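Local coordinates for N-acetylmuramoyl-L-alanine amidase domain-containing protein SAOUHSC_02979 (Staphylococcus aureus, PDB 5T1Q) that probably hydrolyses amide bonds of the bacterial cell wall as a secreted enzyme, this part of it joining a glucosaminidase-like domain to a CHAP domain, at residues 18-22 and 248-254; 72-76 and 211-216; 267-272 and 284-288. One frame throughout, in Å; residues are numbered along the deposited sequence.

Overall arrangement
Interaction 1 lies deepest, its centre about 12 Å from the chain centre; interactions 2 and 3 lie about twice as far out and are partly buried. Interaction 3 lies wholly in the CHAP domain, and interaction 1 joins an N-terminal loop to the start of it. With about 16 Å between centres, they touch where Tyr248 OH meets Ser269 O at 2.6 Å, probably as a hydrogen bond. Interaction 2, centred about 38 Å from interaction 1, ties a glucosaminidase-like helix to a later loop through a histidine among carbonyls. Depth suits the proline-aromatic packing and single short hydroxyl bond of interaction 1, whereas the shallower interaction 3 admits a salt bridge and a bridging water.

Interaction 1 of 3, residues 18-22 and 248-254; sequences PAQSF and YPHGQCT
The CB of Tyr248 points away from the 18-22 loop, yet CD1 still lies 3.7 Å from Gln20 O, and the residue's carbonyl carbon packs beside CE2 of Phe22. The phenol OH extends to the 267-272 loop, where Ser269 O and Leu272 N are its probable partners. Pro249 carries most of the apolar contact. Its CD sits over the middle of the Phe22 ring, 4.0 Å from the centroid and 13° off the normal, a CH-pi contact suited to the polarised C-H groups beside a proline nitrogen. CG of Phe22 lies anti to its carbonyl carbon (chi1 -63°), which brings the ring face over Pro249. Pro249 also opens a type II beta turn, closed by Gln252 N to Pro249 O; Gly251, whose positive phi is easy for glycine, occupies the third position. Gln252 sets CG 3.3 Å from Ala19 O, and the bend at chi2 turns the amide beside Pro18 CB, with Leu125 of strand 119-128 against both residues. Gln252 is also the N-cap residue of helix 253-262. Cys253, in the first turn, has SG 3.6 Å from Gln20 NE2, while Gln20 OE1 is held by Ala275 N. Thr254 supplies the one hydrogen bond across the contact: OG1 donates to Gln20 O at 2.6 Å, in the carbonyl plane and on a lone pair, with a C=O...donor angle of 137°. Its methyl CG2 lies 4.0 Å from Gln20 CB, making a small threonine apt for both jobs. Cys253 packs on His314, and the two with Glu331 have a geometry consistent with the Cys-His-Glu triad expected of a CHAP domain, though this is unconfirmed. The chemistry therefore implies that an early loop, fastened by a short buried bond and proline-aromatic packing, lays a polar amide beside the probable nucleophile.

Interaction 2 of 3, residues 72-76 and 211-216; sequences HRIGQ and FDDERM
His72 projects from its helix into the bend of the 211-216 loop, where its ring is used on edge and face alike. CG stands anti to the backbone N (chi1 174°), beside the carbonyl carbon, and this turn sets NE2 among the loop carbonyls. NE2 donates to Asp213 O at 2.8 Å; the oxygen is approached nearly end-on, but the N-H...O angle of 135° shows a bent bond. Glu214 O is also near NE2, at 3.1 Å, and Phe211 O lies at the edge of the ring beside CD2. Over one face sits the selenomethionine Met216, with CB centred 3.6 Å from the ring centroid in a CH-pi contact, while its SE continues alongside to within 3.6 Å of His72 CB. A flat, polar ring suits a place with carbonyls along one edge, the CD2-NE2-CE1 side, and an aliphatic chain above. A water lies 2.6 Å from His72 O and 2.9 Å from Phe211 O and can bridge them, though its protons are shared among more acceptors than it can serve. One helical turn on, Gln76 CG lies over the opposite face of the imidazole, displaced toward the rim, so the two faces are met unequally; the chain, bent at chi2, brings the amide end up to the backbone of 212-214. The loop is thereby fixed on helix 58-78, near its end. Phe211 inserts its ring between that helix and helix 82-93, touching Ala68 and Ile86, Met216 packs on Ala68, and Asp212 is tied by its carboxylate to Ser83.

Interaction 3 of 3, residues 267-272 and 284-288; sequences SISGDL and YRDYQ
Asp271 and Arg285 form the salt bridge that links these loops: NE donates to OD2 at 2.9 Å, and the N-H...O angle of 159° is fairly straight. The acceptor lies in the guanidinium plane, at its edge, but the arginine nitrogen approaches from well above the carboxylate plane, so the two flat groups are steeply tilted and share one bond instead of a side-by-side pair. The chain of Arg285 runs extended to NE (chi3 -174°), giving it the length to cross to the other loop. The second carboxylate oxygen is occupied as well, since Ser269 OG donates to Asp271 OD1 at 2.7 Å; this serine steadies the aspartate that meets the arginine. Arg285 has a further partner in Arg281 O, bound through NH2. Tyr287 makes the other polar link. Its OH accepts from Ser269 N at 3.0 Å, a bent bond with an angle of 132°, and a water joins the same hydroxyl, at 2.6 Å, to Ser267 OG. A tyrosine fits here because its hydroxyl can serve a backbone N-H and a water while its ring remains for packing. Ser267 O meets the ring edge, and Lys359 makes a cation-pi contact with the ring. Apolar contact is light: Ile268 CG1 comes 4.1 Å from Tyr287 CE2, the side chains crossing at about a right angle, and Leu272 CD2 rests 4.0 Å from Arg285 CD, using the aliphatic part of the arginine. The two loops are the approaches to and from helix 278-284 in the CHAP domain. Ile268 and Leu272 lean on Trp278 of that helix, Ile268 also packs against Tyr258 and Met261 of helix 253-262, and both Ile268 and Tyr287 touch Ile356 on strand 354-357.

Interaction 1 of 3, residues 18-22 and 248-254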
loop_
_atom_site.group_PDB
_atom_site.type_symbol
_atom_site.label_atom_id
_atom_site.label_comp_id
_atom_site.label_asym_id
_atom_site.label_seq_id
_atom_site.Cartn_x
_atom_site.Cartn_y
_atom_site.Cartn_z
ATOM N N PRO A 18 0.608 -12.548 6.617
ATOM C CA PRO A 18 0.141 -11.231 7.029
ATOM C C PRO A 18 -1.117 -11.320 7.872
ATOM O O PRO A 18 -2.033 -12.064 7.527
ATOM C CB PRO A 18 -0.154 -10.539 5.695
ATOM C CG PRO A 18 0.787 -11.182 4.740
ATOM C CD PRO A 18 0.761 -12.625 5.150
ATOM N N ALA A 19 -1.142 -10.597 8.984
ATOM C CA ALA A 19 -2.314 -10.579 9.849
ATOM C C ALA A 19 -3.487 -9.868 9.151
ATOM O O ALA A 19 -3.305 -8.822 8.546
ATOM C CB ALA A 19 -1.986 -9.889 11.167
ATOM N N GLN A 20 -4.672 -10.461 9.242
ATOM C CA GLN A 20 -5.905 -9.891 8.678
ATOM C C GLN A 20 -6.755 -9.169 9.729
ATOM O O GLN A 20 -7.764 -8.528 9.389
ATOM C CB GLN A 20 -6.772 -11.004 8.079
ATOM C CG GLN A 20 -6.154 -11.732 6.890
ATOM C CD GLN A 20 -7.136 -12.665 6.219
ATOM O OE1 GLN A 20 -8.239 -12.906 6.722
ATOM N NE2 GLN A 20 -6.746 -13.193 5.066
ATOM N N SER A 21 -6.397 -9.327 10.998
ATOM C CA SER A 21 -7.143 -8.688 12.084
ATOM C C SER A 21 -6.217 -8.378 13.240
ATOM O O SER A 21 -5.136 -8.940 13.332
ATOM C CB SER A 21 -8.289 -9.593 12.566
ATOM O OG SER A 21 -7.809 -10.823 13.069
ATOM N N PHE A 22 -6.641 -7.461 14.105
ATOM C CA PHE A 22 -5.851 -7.113 15.283
ATOM C C PHE A 22 -6.322 -7.944 16.447
ATOM O O PHE A 22 -7.461 -8.381 16.488
ATOM C CB PHE A 22 -6.001 -5.645 15.668
ATOM C CG PHE A 22 -5.506 -4.688 14.628
ATOM C CD1 PHE A 22 -4.157 -4.603 14.339
ATOM C CD2 PHE A 22 -6.382 -3.825 13.985
ATOM C CE1 PHE A 22 -3.695 -3.706 13.403
ATOM C CE2 PHE A 22 -5.918 -2.921 13.055
ATOM C CZ PHE A 22 -4.575 -2.864 12.760
ATOM N N TYR A 248 -9.129 -2.898 10.863
ATOM C CA TYR A 248 -8.375 -4.059 10.355
ATOM C C TYR A 248 -7.011 -3.571 9.810
ATOM O O TYR A 248 -6.900 -2.421 9.386
ATOM C CB TYR A 248 -9.177 -4.798 9.255
ATOM C CG TYR A 248 -10.535 -5.290 9.730
ATOM C CD1 TYR A 248 -10.652 -6.482 10.436
ATOM C CD2 TYR A 248 -11.697 -4.536 9.518
ATOM C CE1 TYR A 248 -11.874 -6.924 10.906
ATOM C CE2 TYR A 248 -12.941 -4.977 9.984
ATOM C CZ TYR A 248 -13.015 -6.166 10.672
ATOM O OH TYR A 248 -14.214 -6.619 11.147
ATOM N N PRO A 249 -5.967 -4.430 9.836
ATOM C CA PRO A 249 -4.641 -4.022 9.334
ATOM C C PRO A 249 -4.705 -3.463 7.916
ATOM O O PRO A 249 -5.246 -4.097 7.016
ATOM C CB PRO A 249 -3.842 -5.321 9.365
ATOM C CG PRO A 249 -4.472 -6.118 10.449
ATOM C CD PRO A 249 -5.931 -5.801 10.390
ATOM N N HIS A 250 -4.162 -2.269 7.749
ATOM C CA HIS A 250 -4.188 -1.564 6.487
ATOM C C HIS A 250 -3.846 -2.398 5.248
ATOM O O HIS A 250 -2.853 -3.127 5.223
ATOM C CB HIS A 250 -3.242 -0.373 6.560
ATOM C CG HIS A 250 -3.410 0.584 5.432
ATOM N ND1 HIS A 250 -2.667 0.510 4.274
ATOM C CD2 HIS A 250 -4.258 1.626 5.276
ATOM C CE1 HIS A 250 -3.053 1.466 3.451
ATOM N NE2 HIS A 250 -4.009 2.162 4.037
ATOM N N GLY A 251 -4.691 -2.263 4.224
ATOM C CA GLY A 251 -4.481 -2.960 2.956
ATOM C C GLY A 251 -4.912 -4.412 2.856
ATOM O O GLY A 251 -5.078 -4.911 1.756
ATOM N N GLN A 252 -5.099 -5.102 3.976
ATOM C CA GLN A 252 -5.500 -6.527 3.913
ATOM C C GLN A 252 -6.934 -6.681 3.390
ATOM O O GLN A 252 -7.661 -5.689 3.267
ATOM C CB GLN A 252 -5.307 -7.190 5.272
ATOM C CG GLN A 252 -3.851 -7.147 5.714
ATOM C CD GLN A 252 -2.931 -7.872 4.739
ATOM O OE1 GLN A 252 -3.213 -8.990 4.318
ATOM N NE2 GLN A 252 -1.838 -7.231 4.367
ATOM N N CYS A 253 -7.333 -7.908 3.066
ATOM C CA CYS A 253 -8.646 -8.135 2.449
ATOM C C CYS A 253 -9.790 -7.632 3.311
ATOM O O CYS A 253 -10.763 -7.122 2.806
ATOM C CB CYS A 253 -8.860 -9.599 2.088
ATOM S SG CYS A 253 -8.795 -10.769 3.463
ATOM N N THR A 254 -9.630 -7.792 4.619
ATOM C CA THR A 254 -10.596 -7.365 5.617
ATOM C C THR A 254 -10.717 -5.846 5.610
ATOM O O THR A 254 -11.810 -5.302 5.512
ATOM C CB THR A 254 -10.141 -7.842 7.005
ATOM O OG1 THR A 254 -8.755 -7.557 7.146
ATOM C CG2 THR A 254 -10.306 -9.332 7.146
#

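Interaction 2 of 3, residues 72-76 and 211-216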
loop_
_atom_site.group_PDB
_atom_site.type_symbol
_atom_site.label_atom_id
_atom_site.label_comp_id
_atom_site.label_asym_id
_atom_site.label_seq_id
_atom_site.Cartn_x
_atom_site.Cartn_y
_atom_site.Cartn_z
ATOM N N HIS A 72 12.994 19.281 -2.221
ATOM C CA HIS A 72 13.595 20.067 -3.308
ATOM C C HIS A 72 15.030 20.520 -2.995
ATOM O O HIS A 72 15.926 20.344 -3.815
ATOM C CB HIS A 72 12.750 21.298 -3.639
ATOM C CG HIS A 72 13.398 22.208 -4.631
ATOM N ND1 HIS A 72 14.153 23.299 -4.254
ATOM C CD2 HIS A 72 13.462 22.155 -5.981
ATOM C CE1 HIS A 72 14.626 23.897 -5.331
ATOM N NE2 HIS A 72 14.221 23.224 -6.393
ATOM N N ARG A 73 15.222 21.125 -1.822
ATOM C CA ARG A 73 16.544 21.622 -1.386
ATOM C C ARG A 73 17.522 20.449 -1.215
ATOM O O ARG A 73 18.664 20.510 -1.679
ATOM C CB ARG A 73 16.412 22.396 -0.068
ATOM C CG ARG A 73 17.674 23.131 0.397
ATOM C CD ARG A 73 17.575 23.588 1.856
ATOM N NE ARG A 73 17.327 22.451 2.763
ATOM C CZ ARG A 73 16.139 22.083 3.270
ATOM N NH1 ARG A 73 15.023 22.780 3.028
ATOM N NH2 ARG A 73 16.069 21.008 4.056
ATOM N N ILE A 74 17.069 19.396 -0.535
ATOM C CA ILE A 74 17.876 18.181 -0.344
ATOM C C ILE A 74 18.284 17.583 -1.700
ATOM O O ILE A 74 19.435 17.169 -1.872
ATOM C CB ILE A 74 17.157 17.142 0.541
ATOM C CG1 ILE A 74 17.185 17.617 1.999
ATOM C CG2 ILE A 74 17.837 15.776 0.450
ATOM C CD1 ILE A 74 16.377 16.765 2.957
ATOM N N GLY A 75 17.365 17.590 -2.661
ATOM C CA GLY A 75 17.650 17.082 -3.999
ATOM C C GLY A 75 18.792 17.800 -4.705
ATOM O O GLY A 75 19.757 17.162 -5.142
ATOM N N GLN A 76 18.700 19.129 -4.794
ATOM C CA GLN A 76 19.728 19.939 -5.474
ATOM C C GLN A 76 21.106 19.835 -4.830
ATOM O O GLN A 76 22.112 19.700 -5.527
ATOM C CB GLN A 76 19.318 21.424 -5.519
ATOM C CG GLN A 76 18.052 21.704 -6.318
ATOM C CD GLN A 76 18.200 21.389 -7.794
ATOM O OE1 GLN A 76 17.413 20.637 -8.361
ATOM N NE2 GLN A 76 19.227 21.935 -8.412
ATOM N N PHE A 211 9.596 19.249 -8.929
ATOM C CA PHE A 211 10.459 19.543 -7.777
ATOM C C PHE A 211 11.917 19.107 -8.010
ATOM O O PHE A 211 12.741 19.181 -7.093
ATOM C CB PHE A 211 9.906 18.868 -6.513
ATOM C CG PHE A 211 8.468 19.212 -6.224
ATOM C CD1 PHE A 211 8.114 20.503 -5.834
ATOM C CD2 PHE A 211 7.468 18.249 -6.334
ATOM C CE1 PHE A 211 6.794 20.824 -5.567
ATOM C CE2 PHE A 211 6.146 18.566 -6.060
ATOM C CZ PHE A 211 5.809 19.854 -5.680
ATOM N N ASP A 212 12.228 18.657 -9.226
ATOM C CA ASP A 212 13.574 18.204 -9.572
ATOM C C ASP A 212 14.466 19.322 -10.114
ATOM O O ASP A 212 15.677 19.194 -10.083
ATOM C CB ASP A 212 13.515 17.069 -10.613
ATOM C CG ASP A 212 12.985 15.762 -10.042
ATOM O OD1 ASP A 212 12.979 15.601 -8.801
ATOM O OD2 ASP A 212 12.599 14.876 -10.842
ATOM N N ASP A 213 13.863 20.404 -10.597
ATOM C CA ASP A 213 14.607 21.510 -11.193
ATOM C C ASP A 213 15.174 22.487 -10.164
ATOM O O ASP A 213 14.826 22.443 -8.979
ATOM C CB ASP A 213 13.713 22.235 -12.212
ATOM C CG ASP A 213 13.317 21.341 -13.383
ATOM O OD1 ASP A 213 14.031 20.353 -13.663
ATOM O OD2 ASP A 213 12.304 21.639 -14.043
ATOM N N GLU A 214 16.035 23.381 -10.660
ATOM C CA GLU A 214 16.755 24.370 -9.851
ATOM C C GLU A 214 15.829 25.241 -9.014
ATOM O O GLU A 214 15.970 25.307 -7.792
ATOM C CB GLU A 214 17.638 25.261 -10.748
ATOM C CG GLU A 214 18.814 24.552 -11.428
ATOM C CD GLU A 214 18.413 23.406 -12.361
ATOM O OE1 GLU A 214 17.238 23.357 -12.809
ATOM O OE2 GLU A 214 19.285 22.548 -12.646
ATOM N N ARG A 215 14.901 25.926 -9.672
ATOM C CA ARG A 215 13.954 26.757 -8.953
ATOM C C ARG A 215 12.718 25.937 -8.677
ATOM O O ARG A 215 12.210 25.234 -9.556
ATOM C CB ARG A 215 13.602 28.039 -9.715
ATOM C CG ARG A 215 14.816 28.918 -10.034
ATOM C CD ARG A 215 14.474 30.404 -10.048
ATOM N NE ARG A 215 13.290 30.724 -10.851
ATOM C CZ ARG A 215 12.766 31.946 -10.967
ATOM N NH1 ARG A 215 11.682 32.129 -11.718
ATOM N NH2 ARG A 215 13.312 32.989 -10.340
HETATM N N MSE A 216 12.251 26.006 -7.439
HETATM C CA MSE A 216 11.068 25.284 -7.068
HETATM C C MSE A 216 9.865 26.116 -7.400
HETATM O O MSE A 216 9.912 27.337 -7.247
HETATM C CB MSE A 216 11.072 25.018 -5.588
HETATM C CG MSE A 216 10.250 23.759 -5.370
HETATM SE SE MSE A 216 10.036 23.621 -3.452
HETATM C CE MSE A 216 8.077 23.453 -3.340
HETATM O O HOH W 1 15.440 19.251 -6.145
#

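Interaction 3 of 3, residues 267-272 and 284-288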
loop_
_atom_site.group_PDB
_atom_site.type_symbol
_atom_site.label_atom_id
_atom_site.label_comp_id
_atom_site.label_asym_id
_atom_site.label_seq_id
_atom_site.Cartn_x
_atom_site.Cartn_y
_atom_site.Cartn_z
ATOM N N SER A 267 -21.942 0.065 6.749
ATOM C CA SER A 267 -20.834 -0.352 7.580
ATOM C C SER A 267 -20.947 -1.776 8.093
ATOM O O SER A 267 -22.023 -2.383 8.117
ATOM C CB SER A 267 -20.699 0.598 8.764
ATOM O OG SER A 267 -21.836 0.528 9.604
ATOM N N ILE A 268 -19.786 -2.276 8.501
ATOM C CA ILE A 268 -19.620 -3.582 9.080
ATOM C C ILE A 268 -18.653 -3.373 10.262
ATOM O O ILE A 268 -17.713 -2.593 10.144
ATOM C CB ILE A 268 -19.106 -4.554 7.998
ATOM C CG1 ILE A 268 -19.347 -5.990 8.424
ATOM C CG2 ILE A 268 -17.627 -4.316 7.655
ATOM C CD1 ILE A 268 -19.256 -6.965 7.271
ATOM N N SER A 269 -18.885 -4.027 11.404
ATOM C CA SER A 269 -18.028 -3.808 12.587
ATOM C C SER A 269 -16.571 -4.255 12.437
ATOM O O SER A 269 -16.216 -5.010 11.523
ATOM C CB SER A 269 -18.628 -4.431 13.847
ATOM O OG SER A 269 -18.830 -5.803 13.687
ATOM N N GLY A 270 -15.751 -3.779 13.363
ATOM C CA GLY A 270 -14.326 -4.054 13.365
ATOM C C GLY A 270 -13.899 -5.257 14.170
ATOM O O GLY A 270 -12.691 -5.544 14.239
ATOM N N ASP A 271 -14.875 -5.977 14.741
ATOM C CA ASP A 271 -14.621 -7.123 15.604
ATOM C C ASP A 271 -14.885 -8.482 14.930
ATOM O O ASP A 271 -15.010 -9.501 15.618
ATOM C CB ASP A 271 -15.477 -7.007 16.886
ATOM C CG ASP A 271 -16.987 -7.382 16.669
ATOM O OD1 ASP A 271 -17.527 -7.256 15.536
ATOM O OD2 ASP A 271 -17.636 -7.814 17.646
ATOM N N LEU A 272 -14.962 -8.512 13.602
ATOM C CA LEU A 272 -15.257 -9.769 12.916
ATOM C C LEU A 272 -14.043 -10.702 12.769
ATOM O O LEU A 272 -14.198 -11.842 12.334
ATOM C CB LEU A 272 -15.928 -9.507 11.562
ATOM C CG LEU A 272 -17.263 -8.730 11.582
ATOM C CD1 LEU A 272 -17.791 -8.583 10.179
ATOM C CD2 LEU A 272 -18.340 -9.357 12.449
ATOM N N TYR A 284 -24.151 -13.702 14.039
ATOM C CA TYR A 284 -24.431 -13.604 15.462
ATOM C C TYR A 284 -24.715 -12.147 15.874
ATOM O O TYR A 284 -25.590 -11.896 16.701
ATOM C CB TYR A 284 -23.294 -14.193 16.313
ATOM C CG TYR A 284 -23.626 -14.177 17.793
ATOM C CD1 TYR A 284 -24.362 -15.198 18.365
ATOM C CD2 TYR A 284 -23.246 -13.101 18.603
ATOM C CE1 TYR A 284 -24.687 -15.173 19.725
ATOM C CE2 TYR A 284 -23.562 -13.059 19.955
ATOM C CZ TYR A 284 -24.283 -14.087 20.517
ATOM O OH TYR A 284 -24.607 -14.050 21.860
ATOM N N ARG A 285 -23.989 -11.214 15.255
ATOM C CA ARG A 285 -24.082 -9.774 15.544
ATOM C C ARG A 285 -25.188 -9.027 14.757
ATOM O O ARG A 285 -25.087 -7.823 14.494
ATOM C CB ARG A 285 -22.693 -9.126 15.370
ATOM C CG ARG A 285 -21.682 -9.581 16.428
ATOM C CD ARG A 285 -20.245 -9.542 15.919
ATOM N NE ARG A 285 -19.266 -10.106 16.854
ATOM C CZ ARG A 285 -19.137 -11.403 17.159
ATOM N NH1 ARG A 285 -18.189 -11.776 18.008
ATOM N NH2 ARG A 285 -19.954 -12.330 16.656
ATOM N N ASP A 286 -26.226 -9.767 14.377
ATOM C CA ASP A 286 -27.447 -9.197 13.784
ATOM C C ASP A 286 -27.367 -8.678 12.337
ATOM O O ASP A 286 -28.209 -7.891 11.932
ATOM C CB ASP A 286 -28.004 -8.093 14.697
ATOM C CG ASP A 286 -29.503 -7.870 14.513
ATOM O OD1 ASP A 286 -30.250 -8.874 14.488
ATOM O OD2 ASP A 286 -29.947 -6.692 14.455
ATOM N N TYR A 287 -26.376 -9.102 11.570
ATOM C CA TYR A 287 -26.293 -8.714 10.160
ATOM C C TYR A 287 -27.080 -9.723 9.332
ATOM O O TYR A 287 -27.226 -10.870 9.755
ATOM C CB TYR A 287 -24.854 -8.710 9.688
ATOM C CG TYR A 287 -24.049 -7.578 10.219
ATOM C CD1 TYR A 287 -23.485 -7.630 11.486
ATOM C CD2 TYR A 287 -23.836 -6.445 9.456
ATOM C CE1 TYR A 287 -22.746 -6.568 11.984
ATOM C CE2 TYR A 287 -23.108 -5.379 9.947
ATOM C CZ TYR A 287 -22.563 -5.453 11.214
ATOM O OH TYR A 287 -21.838 -4.395 11.690
ATOM N N GLN A 288 -27.605 -9.288 8.181
ATOM C CA GLN A 288 -28.303 -10.179 7.249
ATOM C C GLN A 288 -27.194 -10.954 6.527
ATOM O O GLN A 288 -26.313 -10.346 5.911
ATOM C CB GLN A 288 -29.120 -9.392 6.197
ATOM C CG GLN A 288 -30.103 -8.346 6.743
ATOM C CD GLN A 288 -30.385 -7.189 5.747
ATOM O OE1 GLN A 288 -30.347 -6.003 6.121
ATOM N NE2 GLN A 288 -30.602 -7.531 4.471
HETATM O O HOH W 2 -22.205 -1.840 11.319
#